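PDB 5NLA: putative transcriptional regulator TRANSCRIPTION REGULATOR protein from Rhizobium meliloti, which binds c-di-GMP by a PilZ-like mechanism and, as an AraC-like transcriptional activator that probably recognises specific DNA sequences, regulates extracellular polysaccharide production. Local coordinates for residues R61-H66 with F85-T90; Y109-S112 with S118-I121. One frame throughout, in Å; residues are numbered along the deposited sequence.

Contact 1. Residues R61-H66 with F85-T90; sequences RSWRAH and FPAELT
Trp-63 reaches from helix 59-67 toward the chain entering strand 88-94, where Phe-85 and Ala-87 of the loop and Leu-89 of the strand meet its indole. The methyl of Ala-87 sits over the six-membered ring in a CH-pi contact: CB is 3.6 Å from the ring centroid of Trp-63 and 24° off the normal, displaced toward CE3 and CZ3. On the same face, but over the pyrrole half, Phe-85 brings its CE2 to 3.4 Å from Trp-63 CD1; the two rings meet obliquely, their planes at 45°. Leu-89 comes at the far edge instead, its CD2 lying near the indole plane, 3.6 Å from Trp-63 CH2. CG of Trp-63 lies anti to the backbone N (chi1 178°), which carries the indole out from the helix across this row. With an alanine in place of Trp-63, the Ala-87 methyl and the Phe-85 ring would probably lose their shared cover, opening a gap between helix and strand. Further out, Phe-85 packs edge-to-face with Phe-60, its backbone N is hydrogen-bonded to Gln-59 OE1, and Asp-53 OD1 accepts from Ala-87 N. Gln-102 and Thr-104 of strand 97-104 also touch Trp-63, a helix-on-sheet packing with the indole between helix 59-67 and the antiparallel sheet.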
# COMPACT_ATOMS: atom_id res chain seq x y z
N ARG A 61 8.80 11.68 -16.75
CA ARG A 61 7.85 10.93 -17.57
C ARG A 61 7.97 9.41 -17.33
O ARG A 61 6.96 8.74 -17.15
CB ARG A 61 7.97 11.31 -19.06
CG ARG A 61 7.51 12.74 -19.36
CD ARG A 61 7.10 12.95 -20.82
NE ARG A 61 8.20 12.69 -21.75
CZ ARG A 61 9.08 13.59 -22.22
NH1 ARG A 61 9.05 14.87 -21.85
NH2 ARG A 61 10.02 13.19 -23.07
N SER A 62 9.19 8.87 -17.29
CA SER A 62 9.39 7.45 -16.95
C SER A 62 8.91 7.14 -15.54
O SER A 62 8.12 6.23 -15.33
CB SER A 62 10.86 7.05 -17.08
OG SER A 62 11.06 5.76 -16.52
N TRP A 63 9.38 7.91 -14.58
CA TRP A 63 8.94 7.75 -13.20
C TRP A 63 7.41 7.73 -13.06
O TRP A 63 6.86 6.92 -12.29
CB TRP A 63 9.53 8.87 -12.35
CG TRP A 63 9.09 8.81 -10.95
CD1 TRP A 63 8.13 9.56 -10.36
CD2 TRP A 63 9.57 7.92 -9.96
NE1 TRP A 63 7.98 9.21 -9.05
CE2 TRP A 63 8.86 8.20 -8.78
CE3 TRP A 63 10.54 6.92 -9.95
CZ2 TRP A 63 9.08 7.51 -7.61
CZ3 TRP A 63 10.78 6.24 -8.76
CH2 TRP A 63 10.05 6.53 -7.61
N ARG A 64 6.73 8.61 -13.77
CA ARG A 64 5.28 8.69 -13.70
C ARG A 64 4.60 7.43 -14.25
O ARG A 64 3.55 6.99 -13.73
CB ARG A 64 4.77 9.91 -14.45
CG ARG A 64 3.30 10.15 -14.24
CD ARG A 64 2.92 11.55 -14.62
NE ARG A 64 3.18 11.77 -16.03
CZ ARG A 64 3.04 12.95 -16.64
NH1 ARG A 64 2.64 14.01 -15.94
NH2 ARG A 64 3.31 13.05 -17.94
N ALA A 65 5.19 6.88 -15.30
CA ALA A 65 4.72 5.64 -15.89
C ALA A 65 4.81 4.51 -14.89
O ALA A 65 3.84 3.79 -14.70
CB ALA A 65 5.50 5.31 -17.16
N HIS A 66 5.97 4.38 -14.23
CA HIS A 66 6.20 3.30 -13.26
C HIS A 66 5.27 3.38 -12.05
O HIS A 66 4.91 2.37 -11.48
CB HIS A 66 7.66 3.27 -12.79
CG HIS A 66 8.66 2.94 -13.86
ND1 HIS A 66 8.37 2.09 -14.91
CD2 HIS A 66 9.95 3.32 -14.03
CE1 HIS A 66 9.43 1.98 -15.69
NE2 HIS A 66 10.40 2.72 -15.18
N PHE A 85 14.90 14.29 -13.17
CA PHE A 85 14.11 13.81 -12.05
C PHE A 85 14.72 12.50 -11.53
O PHE A 85 14.18 11.41 -11.77
CB PHE A 85 12.66 13.62 -12.50
CG PHE A 85 11.70 13.43 -11.37
CD1 PHE A 85 11.13 14.53 -10.75
CD2 PHE A 85 11.35 12.14 -10.94
CE1 PHE A 85 10.24 14.36 -9.70
CE2 PHE A 85 10.45 11.97 -9.89
CZ PHE A 85 9.90 13.08 -9.26
N PRO A 86 15.84 12.60 -10.79
CA PRO A 86 16.57 11.42 -10.33
C PRO A 86 15.83 10.67 -9.22
O PRO A 86 15.71 11.18 -8.11
CB PRO A 86 17.87 12.00 -9.80
CG PRO A 86 17.51 13.37 -9.33
CD PRO A 86 16.35 13.83 -10.16
N ALA A 87 15.35 9.46 -9.53
CA ALA A 87 14.53 8.69 -8.62
C ALA A 87 14.89 7.20 -8.67
O ALA A 87 15.39 6.71 -9.67
CB ALA A 87 13.05 8.90 -8.90
N GLU A 88 14.63 6.52 -7.55
CA GLU A 88 14.97 5.13 -7.36
C GLU A 88 13.89 4.45 -6.55
O GLU A 88 13.46 4.98 -5.52
CB GLU A 88 16.29 4.99 -6.61
CG GLU A 88 17.45 4.47 -7.42
CD GLU A 88 18.57 3.95 -6.53
OE1 GLU A 88 18.81 4.54 -5.45
OE2 GLU A 88 19.19 2.93 -6.91
N LEU A 89 13.45 3.29 -7.03
CA LEU A 89 12.62 2.36 -6.28
C LEU A 89 13.39 1.07 -6.21
O LEU A 89 14.03 0.67 -7.18
CB LEU A 89 11.29 2.11 -6.98
CG LEU A 89 10.00 2.87 -6.61
CD1 LEU A 89 8.83 1.89 -6.49
CD2 LEU A 89 10.11 3.71 -5.35
N THR A 90 13.35 0.43 -5.05
CA THR A 90 14.01 -0.84 -4.87
C THR A 90 13.06 -1.75 -4.09
O THR A 90 12.67 -1.41 -2.98
CB THR A 90 15.35 -0.65 -4.14
OG1 THR A 90 15.99 0.55 -4.63
CG2 THR A 90 16.28 -1.82 -4.36

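Contact 2. Residues Y109-S112 with S118-I121; sequences YERS and SSPI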
# COMPACT_ATOMS: atom_id res chain seq x y z
N TYR A 109 1.36 14.14 -5.64
CA TYR A 109 0.77 12.83 -5.90
C TYR A 109 -0.74 12.82 -5.65
O TYR A 109 -1.26 13.50 -4.75
CB TYR A 109 1.47 11.74 -5.06
CG TYR A 109 1.59 12.07 -3.58
CD1 TYR A 109 0.57 11.78 -2.69
CD2 TYR A 109 2.74 12.68 -3.08
CE1 TYR A 109 0.69 12.07 -1.34
CE2 TYR A 109 2.87 12.98 -1.72
CZ TYR A 109 1.84 12.67 -0.85
OH TYR A 109 1.95 12.98 0.50
N GLU A 110 -1.45 12.04 -6.45
CA GLU A 110 -2.88 11.81 -6.25
C GLU A 110 -3.21 10.35 -6.52
O GLU A 110 -2.79 9.79 -7.54
CB GLU A 110 -3.72 12.71 -7.16
CG GLU A 110 -5.21 12.61 -6.91
CD GLU A 110 -6.02 13.72 -7.56
OE1 GLU A 110 -5.48 14.42 -8.46
OE2 GLU A 110 -7.20 13.89 -7.19
N ARG A 111 -3.95 9.74 -5.59
CA ARG A 111 -4.67 8.50 -5.85
C ARG A 111 -6.13 8.88 -5.76
O ARG A 111 -6.61 9.23 -4.68
CB ARG A 111 -4.31 7.45 -4.82
CG ARG A 111 -4.95 6.10 -5.06
CD ARG A 111 -4.26 5.02 -4.25
NE ARG A 111 -4.88 3.72 -4.46
CZ ARG A 111 -4.70 2.95 -5.52
NH1 ARG A 111 -3.94 3.32 -6.55
NH2 ARG A 111 -5.32 1.78 -5.57
N SER A 112 -6.83 8.85 -6.89
CA SER A 112 -8.20 9.40 -6.98
C SER A 112 -9.34 8.36 -7.00
O SER A 112 -9.13 7.15 -7.17
CB SER A 112 -8.29 10.26 -8.24
OG SER A 112 -8.17 9.44 -9.38
N SER A 118 -11.41 1.15 -10.73
CA SER A 118 -10.83 0.07 -11.52
C SER A 118 -9.63 -0.59 -10.85
O SER A 118 -9.26 -1.70 -11.22
CB SER A 118 -10.39 0.66 -12.86
OG SER A 118 -9.70 1.90 -12.70
N SER A 119 -9.01 0.06 -9.86
CA SER A 119 -7.75 -0.42 -9.31
C SER A 119 -7.93 -1.67 -8.44
O SER A 119 -8.77 -1.67 -7.52
CB SER A 119 -7.06 0.66 -8.46
OG SER A 119 -5.82 0.18 -7.99
N PRO A 120 -7.12 -2.70 -8.71
CA PRO A 120 -7.04 -3.88 -7.85
C PRO A 120 -6.14 -3.73 -6.60
O PRO A 120 -5.97 -4.69 -5.85
CB PRO A 120 -6.48 -4.95 -8.79
CG PRO A 120 -5.64 -4.20 -9.75
CD PRO A 120 -6.27 -2.85 -9.91
N ILE A 121 -5.58 -2.54 -6.39
CA ILE A 121 -4.64 -2.33 -5.29
C ILE A 121 -5.44 -1.79 -4.09
O ILE A 121 -6.14 -0.78 -4.21
CB ILE A 121 -3.50 -1.37 -5.71
CG1 ILE A 121 -2.69 -1.99 -6.85
CG2 ILE A 121 -2.58 -1.06 -4.53
CD1 ILE A 121 -1.80 -1.01 -7.59
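An ST turn in the loop after helix 113-118 receives Arg-111, which projects from the end of strand 107-111. In the turn, OG of Ser-119 accepts a nearly straight hydrogen bond from the backbone N of Ile-121 at 3.2 Å, and the same oxygen takes NH2 of Arg-111 at 2.9 Å. That second bond is moderately straight (154°), with the hydroxyl oxygen tilted a little from the guanidinium plane. Arg-111 NH2 also makes a weak, strongly bent hydrogen bond to the carbonyl O of Ile-121, 3.0 Å away. Arg-111 spans the distance because its chain is extended from CG to NE, with CG anti to the backbone N (chi1 -176°). The short helix 113-118 lies between strand and loop, with Ser-112 at its N-cap, OG making a weak hydrogen bond to Met-115 N; the guanidinium closes this excursion by joining the strand's end to the loop. CB of Ile-121 lies 3.6 Å from Arg-111 NH2, lending an apolar flank. All three touching residues are buried, and main-chain oxygens also take the other guanidinium nitrogens: NE of Arg-111 bonds to Leu-155 O, and NH1 to the carbonyls of Pro-69 and Leu-70, neutral acceptors that would be expected to ease the cost of burying its charge.

Contacts 1 and 2 follow one another along the chain and do not touch: their centres are 17 Å apart and their nearest atoms about 8 Å. Contact 1 sets a helix against the seven-stranded antiparallel sheet; contact 2 starts from a strand of the five-stranded one. The link runs through the chain just beyond helix 59-67, where Pro-69 and Leu-70 offer carbonyls to Arg-111 and Asp-72 shares a backbone hydrogen bond with Glu-110. The C-terminal segment passes near both: the backbone of His-66, in the helix of contact 1, is hydrogen-bonded to Ile-373, and the side chain of Ile-121 in contact 2 touches Leu-377.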